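Local coordinates for protein putative cytosine/guanine deaminase (Unidentified, PDB 2PAJ) that catalyses the zinc-dependent hydrolytic deamination of isoxanthopterin-type pteridines, turning a 2-amino-4-hydroxypteridine into the 2,4-dihydroxypteridine with release of ammonium, at residues V42-D47 with S208-R213; D111-R116 with G468-R473; I121-L126 with E158-R163; D280-H285 with A395-L400. All blocks are in the same frame, centred on the assembly; numbering follows the deposited sequence.

Contact 1: V42-D47 with S208-R213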
loop_
_atom_site.group_PDB
_atom_site.type_symbol
_atom_site.label_atom_id
_atom_site.label_comp_id
_atom_site.label_asym_id
_atom_site.label_seq_id
_atom_site.Cartn_x
_atom_site.Cartn_y
_atom_site.Cartn_z
ATOM N N VAL A 42 -18.147 -16.428 3.458
ATOM C CA VAL A 42 -17.887 -17.767 3.978
ATOM C C VAL A 42 -16.379 -17.977 3.936
ATOM O O VAL A 42 -15.774 -18.077 2.868
ATOM C CB VAL A 42 -18.612 -18.878 3.172
ATOM C CG1 VAL A 42 -18.266 -18.770 1.689
ATOM C CG2 VAL A 42 -18.221 -20.244 3.731
ATOM N N GLY A 43 -15.775 -18.017 5.116
ATOM C CA GLY A 43 -14.342 -18.184 5.179
ATOM C C GLY A 43 -13.661 -16.882 4.819
ATOM O O GLY A 43 -13.893 -15.842 5.443
ATOM N N ASP A 44 -12.830 -16.939 3.788
ATOM C CA ASP A 44 -12.084 -15.778 3.338
ATOM C C ASP A 44 -12.648 -15.261 2.021
ATOM O O ASP A 44 -12.028 -14.432 1.361
ATOM C CB ASP A 44 -10.617 -16.159 3.118
ATOM C CG ASP A 44 -10.401 -16.904 1.791
ATOM O OD1 ASP A 44 -9.510 -16.490 1.009
ATOM O OD2 ASP A 44 -11.128 -17.895 1.527
ATOM N N THR A 45 -13.819 -15.741 1.632
ATOM C CA THR A 45 -14.375 -15.320 0.360
ATOM C C THR A 45 -15.760 -14.702 0.409
ATOM O O THR A 45 -16.559 -14.991 1.295
ATOM C CB THR A 45 -14.391 -16.504 -0.625
ATOM O OG1 THR A 45 -13.072 -17.049 -0.710
ATOM C CG2 THR A 45 -14.826 -16.061 -2.014
ATOM N N ILE A 46 -16.017 -13.828 -0.560
ATOM C CA ILE A 46 -17.298 -13.166 -0.691
ATOM C C ILE A 46 -18.161 -14.175 -1.387
ATOM O O ILE A 46 -17.907 -14.542 -2.534
ATOM C CB ILE A 46 -17.207 -11.916 -1.558
ATOM C CG1 ILE A 46 -16.319 -10.876 -0.865
ATOM C CG2 ILE A 46 -18.607 -11.370 -1.814
ATOM C CD1 ILE A 46 -16.029 -9.657 -1.704
ATOM N N ASP A 47 -19.191 -14.616 -0.680
ATOM C CA ASP A 47 -20.095 -15.637 -1.179
ATOM C C ASP A 47 -21.274 -15.130 -2.012
ATOM O O ASP A 47 -21.693 -15.787 -2.962
ATOM C CB ASP A 47 -20.606 -16.447 0.006
ATOM C CG ASP A 47 -20.925 -17.863 -0.368
ATOM O OD1 ASP A 47 -19.990 -18.566 -0.826
ATOM O OD2 ASP A 47 -22.103 -18.270 -0.214
ATOM N N SER A 208 -0.131 -17.366 -4.572
ATOM C CA SER A 208 -1.561 -17.308 -4.880
ATOM C C SER A 208 -1.993 -15.866 -5.059
ATOM O O SER A 208 -1.350 -14.945 -4.552
ATOM C CB SER A 208 -2.411 -17.965 -3.788
ATOM O OG SER A 208 -2.532 -17.148 -2.646
ATOM N N PRO A 209 -3.085 -15.647 -5.799
ATOM C CA PRO A 209 -3.547 -14.271 -6.002
ATOM C C PRO A 209 -4.283 -13.694 -4.783
ATOM O O PRO A 209 -4.951 -12.670 -4.869
ATOM C CB PRO A 209 -4.418 -14.387 -7.251
ATOM C CG PRO A 209 -4.990 -15.758 -7.115
ATOM C CD PRO A 209 -3.841 -16.595 -6.634
ATOM N N ARG A 210 -4.157 -14.367 -3.648
ATOM C CA ARG A 210 -4.768 -13.905 -2.414
ATOM C C ARG A 210 -3.843 -14.280 -1.265
ATOM O O ARG A 210 -4.269 -14.678 -0.179
ATOM C CB ARG A 210 -6.170 -14.505 -2.232
ATOM C CG ARG A 210 -6.252 -16.011 -2.304
ATOM C CD ARG A 210 -7.612 -16.404 -2.826
ATOM N NE ARG A 210 -8.691 -16.055 -1.908
ATOM C CZ ARG A 210 -9.942 -15.787 -2.289
ATOM N NH1 ARG A 210 -10.274 -15.811 -3.580
ATOM N NH2 ARG A 210 -10.874 -15.534 -1.375
ATOM N N ALA A 211 -2.553 -14.143 -1.533
ATOM C CA ALA A 211 -1.525 -14.436 -0.558
ATOM C C ALA A 211 -1.568 -13.402 0.577
ATOM O O ALA A 211 -1.898 -12.244 0.354
ATOM C CB ALA A 211 -0.163 -14.423 -1.245
ATOM N N MET A 212 -1.257 -13.831 1.795
ATOM C CA MET A 212 -1.229 -12.928 2.935
ATOM C C MET A 212 0.184 -12.399 3.103
ATOM O O MET A 212 0.441 -11.529 3.938
ATOM C CB MET A 212 -1.677 -13.644 4.210
ATOM C CG MET A 212 -3.160 -13.965 4.253
ATOM S SD MET A 212 -4.237 -12.524 4.043
ATOM C CE MET A 212 -3.967 -11.665 5.588
ATOM N N ARG A 213 1.097 -12.940 2.300
ATOM C CA ARG A 213 2.497 -12.537 2.313
ATOM C C ARG A 213 3.099 -12.537 0.921
ATOM O O ARG A 213 2.863 -13.439 0.132
ATOM C CB ARG A 213 3.305 -13.445 3.227
ATOM C CG ARG A 213 3.179 -13.044 4.653
ATOM C CD ARG A 213 3.713 -14.081 5.586
ATOM N NE ARG A 213 3.712 -13.554 6.944
ATOM C CZ ARG A 213 4.203 -14.188 7.999
ATOM N NH1 ARG A 213 4.732 -15.399 7.855
ATOM N NH2 ARG A 213 4.198 -13.593 9.187
#
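Asp44 and Arg210 are the closest backbone points of the two segments, yet their CA atoms stay 9.5 Å apart, so side chains must make the junction. Asp44 stands in a type II' turn from Val42 to Thr45 that links two antiparallel strands as a beta hairpin; Gly43 provides the positive phi that this turn asks of its second residue. The long chain of Arg210 spans the gap and bends at chi3 (-66°), presenting the side of the guanidinium that carries NE and NH2. Both nitrogens go to a single carboxylate oxygen in a side-on salt bridge: NH2 lies 2.9 Å from Asp44 OD1 and NE lies 3.1 Å from the same OD1. They arrive from the same face of the carboxylate, NE on the syn side and close to the plane, NH2 well above it, because the two flat groups are turned 62° against each other. NH2 also makes a weak bond to the carbonyl, Asp44 O, at 3.2 Å. The second carboxylate oxygen has its own donor: Thr45 OG1 gives its proton to Asp44 OD2 over 3.1 Å, which helps fix the rotation of the acid. Aspartate, short and charged, suits a turn that has to hold out an acceptor to an arginine arriving from another loop. On the remaining nitrogen, Arg210 NH1 bonds to Gly409 O. The bridge thus joins strand 45-49, an outermost strand of a small four-stranded mixed sheet, to the loop that leads from helix 190-203 into barrel strand 213-217.

Contact 2: D111-R116 with G468-R473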
loop_
_atom_site.group_PDB
_atom_site.type_symbol
_atom_site.label_atom_id
_atom_site.label_comp_id
_atom_site.label_asym_id
_atom_site.label_seq_id
_atom_site.Cartn_x
_atom_site.Cartn_y
_atom_site.Cartn_z
ATOM N N ASP A 111 16.904 0.916 15.559
ATOM C CA ASP A 111 17.331 -0.358 16.123
ATOM C C ASP A 111 16.158 -1.338 16.170
ATOM O O ASP A 111 15.181 -1.193 15.441
ATOM C CB ASP A 111 17.885 -0.134 17.536
ATOM C CG ASP A 111 16.785 0.034 18.584
ATOM O OD1 ASP A 111 15.752 0.655 18.268
ATOM O OD2 ASP A 111 16.953 -0.444 19.733
ATOM N N GLU A 112 16.271 -2.341 17.028
ATOM C CA GLU A 112 15.228 -3.350 17.202
ATOM C C GLU A 112 13.904 -2.683 17.565
ATOM O O GLU A 112 12.991 -2.555 16.749
ATOM C CB GLU A 112 15.647 -4.302 18.332
ATOM C CG GLU A 112 14.588 -5.297 18.778
ATOM C CD GLU A 112 14.176 -6.226 17.657
ATOM O OE1 GLU A 112 14.965 -6.371 16.695
ATOM O OE2 GLU A 112 13.075 -6.820 17.740
ATOM N N ARG A 113 13.840 -2.270 18.825
ATOM C CA ARG A 113 12.692 -1.616 19.421
ATOM C C ARG A 113 12.088 -0.546 18.522
ATOM O O ARG A 113 10.894 -0.580 18.207
ATOM C CB ARG A 113 13.122 -0.994 20.754
ATOM C CG ARG A 113 12.070 -0.134 21.416
ATOM C CD ARG A 113 11.063 -0.990 22.191
ATOM N NE ARG A 113 9.733 -0.371 22.231
ATOM C CZ ARG A 113 8.796 -0.518 21.291
ATOM N NH1 ARG A 113 9.023 -1.279 20.218
ATOM N NH2 ARG A 113 7.634 0.116 21.419
ATOM N N ARG A 114 12.925 0.401 18.116
ATOM C CA ARG A 114 12.493 1.503 17.280
ATOM C C ARG A 114 11.892 1.131 15.941
ATOM O O ARG A 114 10.778 1.556 15.627
ATOM C CB ARG A 114 13.650 2.490 17.100
ATOM C CG ARG A 114 13.951 3.240 18.389
ATOM C CD ARG A 114 15.161 4.146 18.286
ATOM N NE ARG A 114 15.381 4.877 19.532
ATOM C CZ ARG A 114 16.457 5.612 19.793
ATOM N NH1 ARG A 114 17.427 5.721 18.897
ATOM N NH2 ARG A 114 16.558 6.244 20.953
ATOM N N PHE A 115 12.608 0.338 15.151
ATOM C CA PHE A 115 12.099 -0.058 13.843
ATOM C C PHE A 115 10.712 -0.655 14.012
ATOM O O PHE A 115 9.789 -0.357 13.258
ATOM C CB PHE A 115 13.008 -1.105 13.205
ATOM C CG PHE A 115 12.638 -1.440 11.783
ATOM C CD1 PHE A 115 12.989 -0.590 10.742
ATOM C CD2 PHE A 115 11.927 -2.590 11.487
ATOM C CE1 PHE A 115 12.642 -0.868 9.441
ATOM C CE2 PHE A 115 11.570 -2.884 10.181
ATOM C CZ PHE A 115 11.929 -2.021 9.152
ATOM N N ARG A 116 10.578 -1.496 15.025
ATOM C CA ARG A 116 9.319 -2.169 15.325
ATOM C C ARG A 116 8.176 -1.199 15.649
ATOM O O ARG A 116 7.028 -1.425 15.261
ATOM C CB ARG A 116 9.551 -3.117 16.498
ATOM C CG ARG A 116 8.430 -4.073 16.767
ATOM C CD ARG A 116 9.034 -5.391 17.157
ATOM N NE ARG A 116 8.373 -6.496 16.482
ATOM C CZ ARG A 116 8.950 -7.669 16.251
ATOM N NH1 ARG A 116 10.207 -7.882 16.643
ATOM N NH2 ARG A 116 8.271 -8.629 15.634
ATOM N N GLY A 468 0.698 6.156 22.130
ATOM C CA GLY A 468 0.991 7.571 22.052
ATOM C C GLY A 468 2.188 7.928 22.901
ATOM O O GLY A 468 3.131 8.567 22.429
ATOM N N GLY A 469 2.147 7.500 24.160
ATOM C CA GLY A 469 3.233 7.776 25.079
ATOM C C GLY A 469 4.566 7.205 24.634
ATOM O O GLY A 469 5.612 7.826 24.837
ATOM N N GLU A 470 4.541 6.020 24.033
ATOM C CA GLU A 470 5.762 5.388 23.557
ATOM C C GLU A 470 6.458 6.211 22.493
ATOM O O GLU A 470 7.662 6.470 22.583
ATOM C CB GLU A 470 5.458 4.024 22.972
ATOM C CG GLU A 470 4.955 3.045 23.975
ATOM C CD GLU A 470 5.197 1.634 23.522
ATOM O OE1 GLU A 470 4.585 1.226 22.505
ATOM O OE2 GLU A 470 6.015 0.946 24.177
ATOM N N ALA A 471 5.692 6.600 21.473
ATOM C CA ALA A 471 6.215 7.398 20.364
ATOM C C ALA A 471 6.762 8.752 20.855
ATOM O O ALA A 471 7.854 9.194 20.458
ATOM C CB ALA A 471 5.117 7.606 19.316
ATOM N N ARG A 472 6.004 9.390 21.739
ATOM C CA ARG A 472 6.398 10.678 22.280
ATOM C C ARG A 472 7.765 10.569 22.968
ATOM O O ARG A 472 8.581 11.490 22.890
ATOM C CB ARG A 472 5.327 11.160 23.261
ATOM C CG ARG A 472 4.943 12.617 23.110
ATOM C CD ARG A 472 3.825 12.980 24.062
ATOM N NE ARG A 472 2.558 12.353 23.695
ATOM C CZ ARG A 472 1.889 11.508 24.474
ATOM N NH1 ARG A 472 2.370 11.182 25.669
ATOM N NH2 ARG A 472 0.728 11.001 24.067
ATOM N N ARG A 473 8.007 9.436 23.629
ATOM C CA ARG A 473 9.264 9.185 24.334
ATOM C C ARG A 473 10.426 8.941 23.378
ATOM O O ARG A 473 11.505 9.540 23.503
ATOM C CB ARG A 473 9.135 7.957 25.235
ATOM C CG ARG A 473 8.314 8.139 26.495
ATOM C CD ARG A 473 8.457 6.895 27.372
ATOM N NE ARG A 473 7.530 6.882 28.504
ATOM C CZ ARG A 473 7.544 5.970 29.481
ATOM N NH1 ARG A 473 8.441 4.977 29.469
ATOM N NH2 ARG A 473 6.669 6.061 30.487
#
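Arg113 NH2 and Glu470 OE2, 3.3 Å apart, form the one salt bridge between these segments, and its hydrogen bond is weak. It is an interhelical ion pair on the protein surface, tying the first turn of helix 112-127, one of the helices that surround the amidohydrolase barrel, to the C-terminal helix 464-483. The two side chains cross at about a right angle. Arg113 sends CG anti to its backbone N and then bends at chi2 (82°), which swings the guanidinium round to the neighbouring helix; Glu470 runs out extended beyond CG to meet it. The carboxylate oxygen lies near the guanidinium plane, at its edge, with the two flat groups inclined by 35°. Glu470 OE1 is scarcely farther from Arg113 NH2, at 3.4 Å, so the single nitrogen faces both oxygens of the acid. Long, flexible residues suit this place, since they can span the separation between helix surfaces while staying close to water. The same pair of helices is joined again by Arg114, whose NH2 makes salt bridges to Glu477 and Glu481. Arg116, meanwhile, reaches Glu155 and Glu156 on helix 149-159, and weakly pairs with Glu112 one turn earlier. At the start of helix 112-127 Asp111 is the N-cap: its OD1 accepts from Arg114 N at 2.8 Å, with an N-H...O angle of 156°.

Contact 3: I121-L126 with E158-R163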
loop_
_atom_site.group_PDB
_atom_site.type_symbol
_atom_site.label_atom_id
_atom_site.label_comp_id
_atom_site.label_asym_id
_atom_site.label_seq_id
_atom_site.Cartn_x
_atom_site.Cartn_y
_atom_site.Cartn_z
ATOM N N ILE A 121 3.197 1.786 14.308
ATOM C CA ILE A 121 2.495 3.054 14.156
ATOM C C ILE A 121 1.894 3.238 12.760
ATOM O O ILE A 121 0.682 3.351 12.609
ATOM C CB ILE A 121 3.431 4.241 14.435
ATOM C CG1 ILE A 121 3.755 4.306 15.932
ATOM C CG2 ILE A 121 2.771 5.521 13.980
ATOM C CD1 ILE A 121 4.950 5.209 16.293
ATOM N N GLY A 122 2.741 3.272 11.739
ATOM C CA GLY A 122 2.249 3.467 10.382
ATOM C C GLY A 122 1.264 2.416 9.918
ATOM O O GLY A 122 0.377 2.688 9.112
ATOM N N LEU A 123 1.443 1.202 10.419
ATOM C CA LEU A 123 0.583 0.084 10.059
ATOM C C LEU A 123 -0.785 0.304 10.715
ATOM O O LEU A 123 -1.823 0.114 10.085
ATOM C CB LEU A 123 1.220 -1.216 10.561
ATOM C CG LEU A 123 1.377 -2.433 9.648
ATOM C CD1 LEU A 123 1.936 -2.027 8.294
ATOM C CD2 LEU A 123 2.288 -3.436 10.346
ATOM N N ILE A 124 -0.772 0.720 11.978
ATOM C CA ILE A 124 -2.001 0.972 12.710
ATOM C C ILE A 124 -2.812 2.108 12.083
ATOM O O ILE A 124 -4.026 1.989 11.913
ATOM C CB ILE A 124 -1.730 1.374 14.180
ATOM C CG1 ILE A 124 -1.006 0.257 14.939
ATOM C CG2 ILE A 124 -3.037 1.673 14.859
ATOM C CD1 ILE A 124 -1.802 -1.013 15.089
ATOM N N GLU A 125 -2.160 3.217 11.752
ATOM C CA GLU A 125 -2.912 4.319 11.191
ATOM C C GLU A 125 -3.402 3.996 9.798
ATOM O O GLU A 125 -4.356 4.594 9.304
ATOM C CB GLU A 125 -2.115 5.633 11.234
ATOM C CG GLU A 125 -0.696 5.619 10.727
ATOM C CD GLU A 125 -0.006 6.990 10.900
ATOM O OE1 GLU A 125 -0.580 7.995 10.423
ATOM O OE2 GLU A 125 1.107 7.074 11.495
ATOM N N LEU A 126 -2.784 3.000 9.190
ATOM C CA LEU A 126 -3.169 2.576 7.851
ATOM C C LEU A 126 -4.382 1.659 7.940
ATOM O O LEU A 126 -5.255 1.685 7.080
ATOM C CB LEU A 126 -1.994 1.848 7.201
ATOM C CG LEU A 126 -1.726 1.944 5.708
ATOM C CD1 LEU A 126 -2.086 3.301 5.163
ATOM C CD2 LEU A 126 -0.260 1.657 5.499
ATOM N N GLU A 158 1.048 -9.159 10.500
ATOM C CA GLU A 158 0.209 -10.271 10.880
ATOM C C GLU A 158 -0.421 -10.136 12.262
ATOM O O GLU A 158 -1.493 -10.683 12.510
ATOM C CB GLU A 158 1.018 -11.545 10.801
ATOM C CG GLU A 158 0.257 -12.738 11.274
ATOM C CD GLU A 158 1.183 -13.796 11.796
ATOM O OE1 GLU A 158 1.617 -14.661 10.991
ATOM O OE2 GLU A 158 1.489 -13.731 13.014
ATOM N N LYS A 159 0.239 -9.429 13.170
ATOM C CA LYS A 159 -0.338 -9.242 14.491
ATOM C C LYS A 159 -1.628 -8.461 14.308
ATOM O O LYS A 159 -2.580 -8.621 15.070
ATOM C CB LYS A 159 0.632 -8.487 15.412
ATOM C CG LYS A 159 1.773 -9.373 15.902
ATOM C CD LYS A 159 2.953 -8.601 16.475
ATOM C CE LYS A 159 2.627 -7.993 17.819
ATOM N NZ LYS A 159 3.882 -7.655 18.567
ATOM N N LEU A 160 -1.655 -7.638 13.264
ATOM C CA LEU A 160 -2.807 -6.811 12.951
ATOM C C LEU A 160 -3.777 -7.495 12.001
ATOM O O LEU A 160 -4.885 -7.005 11.787
ATOM C CB LEU A 160 -2.343 -5.487 12.354
ATOM C CG LEU A 160 -1.482 -4.625 13.280
ATOM C CD1 LEU A 160 -1.017 -3.378 12.544
ATOM C CD2 LEU A 160 -2.276 -4.239 14.507
ATOM N N GLY A 161 -3.349 -8.623 11.438
ATOM C CA GLY A 161 -4.183 -9.394 10.530
ATOM C C GLY A 161 -4.221 -8.892 9.101
ATOM O O GLY A 161 -5.103 -9.274 8.333
ATOM N N LEU A 162 -3.247 -8.060 8.744
ATOM C CA LEU A 162 -3.165 -7.457 7.414
ATOM C C LEU A 162 -2.300 -8.224 6.419
ATOM O O LEU A 162 -1.360 -8.913 6.801
ATOM C CB LEU A 162 -2.598 -6.034 7.525
ATOM C CG LEU A 162 -3.013 -5.135 8.690
ATOM C CD1 LEU A 162 -2.235 -3.840 8.632
ATOM C CD2 LEU A 162 -4.510 -4.876 8.640
ATOM N N ARG A 163 -2.620 -8.098 5.134
ATOM C CA ARG A 163 -1.818 -8.736 4.097
ATOM C C ARG A 163 -0.642 -7.794 3.950
ATOM O O ARG A 163 -0.834 -6.583 3.885
ATOM C CB ARG A 163 -2.530 -8.770 2.749
ATOM C CG ARG A 163 -3.851 -9.493 2.675
ATOM C CD ARG A 163 -4.389 -9.326 1.259
ATOM N NE ARG A 163 -5.716 -9.887 1.101
ATOM C CZ ARG A 163 -5.957 -11.187 1.044
ATOM N NH1 ARG A 163 -4.945 -12.039 1.128
ATOM N NH2 ARG A 163 -7.202 -11.632 0.922
#
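Leu160 reaches across to helix 112-127 and sets its two methyls against Ile124 and Leu123, and here most of the touching atoms gather. Both Leu160 methyls meet Ile124 CD1, with Leu160 CD1 3.6 Å from it, the two side chains crossing at about a right angle. The isoleucine branches let it do this: CG2 lies anti to the backbone N, while CG1 stands beside that N (chi1 -61°) and carries CD1 out to the leucine. The same methyl, Leu160 CD1, also rests 3.7 Å from Leu123 CB. Contact is thinner toward Leu162, which slides past Leu123 in the opposite direction and touches it by one methyl, CD1, at 4.0 Å from Leu123 CG. The turn of chain that brings both leucines inward is a Schellman motif ending helix 149-159: Gly161, with positive phi, is its C-prime residue, Leu162 N bonds to Ala157 O and Gly161 N weakly to Glu158 O. In this (beta/alpha)8 barrel the chain then passes straight into strand 163-168, so the contact lies between adjacent outer helices, where branched aliphatic residues fill the buried seam. Val462 and Leu467 also lie against Ile124. The opposite character appears at Glu158 and Lys159, which are exposed to solvent: Glu158 leaves its backbone pointing away from helix 112-127, and its OE1 makes a long, weak ion pair with Arg213 NH2.

Contact 4: D280-H285 with A395-L400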
loop_
_atom_site.group_PDB
_atom_site.type_symbol
_atom_site.label_atom_id
_atom_site.label_comp_id
_atom_site.label_asym_id
_atom_site.label_seq_id
_atom_site.Cartn_x
_atom_site.Cartn_y
_atom_site.Cartn_z
ATOM N N ASP A 280 5.224 -6.716 -15.058
ATOM C CA ASP A 280 6.001 -7.329 -13.989
ATOM C C ASP A 280 6.423 -6.271 -12.962
ATOM O O ASP A 280 6.475 -6.524 -11.761
ATOM C CB ASP A 280 7.269 -7.899 -14.638
ATOM C CG ASP A 280 7.553 -9.320 -14.247
ATOM O OD1 ASP A 280 7.757 -9.587 -13.050
ATOM O OD2 ASP A 280 7.580 -10.181 -15.147
ATOM N N VAL A 281 6.731 -5.085 -13.486
ATOM C CA VAL A 281 7.235 -3.940 -12.730
ATOM C C VAL A 281 6.262 -2.762 -12.529
ATOM O O VAL A 281 5.306 -2.605 -13.275
ATOM C CB VAL A 281 8.480 -3.381 -13.463
ATOM C CG1 VAL A 281 9.327 -2.539 -12.529
ATOM C CG2 VAL A 281 9.261 -4.516 -14.079
ATOM N N TRP A 282 6.531 -1.939 -11.516
ATOM C CA TRP A 282 5.741 -0.739 -11.250
ATOM C C TRP A 282 6.611 0.284 -10.494
ATOM O O TRP A 282 7.410 -0.074 -9.632
ATOM C CB TRP A 282 4.429 -1.089 -10.509
ATOM C CG TRP A 282 4.421 -0.994 -9.032
ATOM C CD1 TRP A 282 4.149 0.107 -8.275
ATOM C CD2 TRP A 282 4.624 -2.069 -8.118
ATOM N NE1 TRP A 282 4.160 -0.219 -6.943
ATOM C CE2 TRP A 282 4.452 -1.550 -6.815
ATOM C CE3 TRP A 282 4.933 -3.426 -8.271
ATOM C CZ2 TRP A 282 4.585 -2.341 -5.667
ATOM C CZ3 TRP A 282 5.062 -4.206 -7.140
ATOM C CH2 TRP A 282 4.888 -3.661 -5.849
ATOM N N TYR A 283 6.475 1.559 -10.850
ATOM C CA TYR A 283 7.273 2.613 -10.226
ATOM C C TYR A 283 6.551 3.630 -9.374
ATOM O O TYR A 283 5.386 3.950 -9.599
ATOM C CB TYR A 283 8.046 3.402 -11.272
ATOM C CG TYR A 283 9.081 2.605 -12.016
ATOM C CD1 TYR A 283 8.768 1.991 -13.225
ATOM C CD2 TYR A 283 10.381 2.465 -11.513
ATOM C CE1 TYR A 283 9.705 1.270 -13.911
ATOM C CE2 TYR A 283 11.330 1.745 -12.195
ATOM C CZ TYR A 283 10.986 1.151 -13.394
ATOM O OH TYR A 283 11.917 0.441 -14.106
ATOM N N ALA A 284 7.295 4.149 -8.405
ATOM C CA ALA A 284 6.820 5.183 -7.502
ATOM C C ALA A 284 7.554 6.476 -7.861
ATOM O O ALA A 284 8.593 6.458 -8.517
ATOM C CB ALA A 284 7.116 4.808 -6.059
ATOM N N HIS A 285 6.993 7.595 -7.420
ATOM C CA HIS A 285 7.566 8.917 -7.644
ATOM C C HIS A 285 7.986 9.196 -9.076
ATOM O O HIS A 285 9.070 9.712 -9.319
ATOM C CB HIS A 285 8.758 9.132 -6.697
ATOM C CG HIS A 285 8.389 9.055 -5.243
ATOM N ND1 HIS A 285 7.191 8.521 -4.809
ATOM C CD2 HIS A 285 9.069 9.409 -4.125
ATOM C CE1 HIS A 285 7.149 8.547 -3.488
ATOM N NE2 HIS A 285 8.276 9.080 -3.048
ATOM N N ALA A 395 -4.141 -3.792 -6.577
ATOM C CA ALA A 395 -4.069 -5.238 -6.447
ATOM C C ALA A 395 -3.490 -5.888 -7.688
ATOM O O ALA A 395 -2.597 -6.715 -7.594
ATOM C CB ALA A 395 -5.452 -5.801 -6.161
ATOM N N ARG A 396 -3.994 -5.509 -8.854
ATOM C CA ARG A 396 -3.504 -6.094 -10.095
ATOM C C ARG A 396 -2.079 -5.661 -10.427
ATOM O O ARG A 396 -1.375 -6.335 -11.178
ATOM C CB ARG A 396 -4.465 -5.793 -11.262
ATOM C CG ARG A 396 -5.684 -6.758 -11.291
ATOM C CD ARG A 396 -6.417 -6.798 -12.654
ATOM N NE ARG A 396 -7.129 -5.547 -12.972
ATOM C CZ ARG A 396 -8.400 -5.268 -12.646
ATOM N NH1 ARG A 396 -9.157 -6.144 -11.982
ATOM N NH2 ARG A 396 -8.925 -4.098 -12.987
ATOM N N VAL A 397 -1.649 -4.544 -9.850
ATOM C CA VAL A 397 -0.296 -4.047 -10.066
ATOM C C VAL A 397 0.679 -4.891 -9.241
ATOM O O VAL A 397 1.805 -5.166 -9.662
ATOM C CB VAL A 397 -0.195 -2.554 -9.673
ATOM C CG1 VAL A 397 1.248 -2.155 -9.471
ATOM C CG2 VAL A 397 -0.841 -1.693 -10.766
ATOM N N MET A 398 0.228 -5.326 -8.073
ATOM C CA MET A 398 1.065 -6.142 -7.216
ATOM C C MET A 398 0.835 -7.646 -7.461
ATOM O O MET A 398 1.459 -8.499 -6.827
ATOM C CB MET A 398 0.834 -5.771 -5.743
ATOM C CG MET A 398 1.109 -4.301 -5.436
ATOM S SD MET A 398 1.800 -3.939 -3.807
ATOM C CE MET A 398 0.405 -4.162 -2.794
ATOM N N GLY A 399 -0.059 -7.968 -8.386
ATOM C CA GLY A 399 -0.300 -9.366 -8.699
ATOM C C GLY A 399 -1.277 -10.124 -7.821
ATOM O O GLY A 399 -1.447 -11.337 -7.978
ATOM N N LEU A 400 -1.910 -9.419 -6.889
ATOM C CA LEU A 400 -2.905 -10.029 -6.016
ATOM C C LEU A 400 -4.282 -9.892 -6.676
ATOM O O LEU A 400 -5.130 -9.129 -6.216
ATOM C CB LEU A 400 -2.891 -9.335 -4.661
ATOM C CG LEU A 400 -1.652 -9.591 -3.801
ATOM C CD1 LEU A 400 -1.765 -8.779 -2.527
ATOM C CD2 LEU A 400 -1.533 -11.079 -3.482
#
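Trp282 offers one face of its indole to Val397 and Met398, and each covers a different ring. Over the five-membered ring sits Val397 CG1, 3.7 Å from the centroid and 25° off the normal, a CH-pi contact; the nearest ring atom is Trp282 CG, 3.4 Å from that methyl. The torsion of the valine, CG1 anti to the backbone N (chi1 162°), turns this branch to the indole. Over the six-membered ring comes Met398 CG, 4.2 Å from the centroid, again above the face. The sulfur follows more obliquely: Met398 SD is 4.5 Å from the same centroid and 3.7 Å from Trp282 CZ2, a Met-aromatic contact. Bends at chi2 and chi3 let the methionine curl along the ring, a fit that a flexible, polarisable thioether makes easily. At the ring edge NE1 bonds to Thr75 O, so the buried indole N-H is satisfied, which helps to fix the rotation of the ring. Trp282 also stacks with His246 and touches Leu167, while Met398 packs on Ala135 and Val165; side chains from several barrel strands therefore meet the end of helix 383-398. Beyond Met398 the chain turns at Gly399, where the backbone has positive phi, a conformation that glycine adopts readily. Three residues after Trp282, past the end of strand 281-284, His285 is a zinc ligand and probably contacts substrate. That position, just beyond a strand's C-terminal end, is characteristic of the metal site in the amidohydrolase (beta/alpha)8 barrel.

Contacts 2 and 3 share helix 112-127 on the barrel's outer side and meet where Ala471 CB lies 3.9 Å from Ile121 CD1. Contact 1 touches both contact 3 and contact 4: Arg163 NH1 probably bonds to Ala211 O at 3.2 Å, and Leu400 CD2 packs 3.8 Å from Ala211 N. Segment 208-213 is thus the bridge between them, since contacts 3 and 4 themselves stay about 5 Å apart at their nearest atoms. Contact 4 alone includes a zinc ligand, and the Trp282 side chain is about 10 Å from the metal. Leu123 of contact 3 is about 11 Å from His78, side chain to side chain, whereas contacts 1 and 2 lie away from the site.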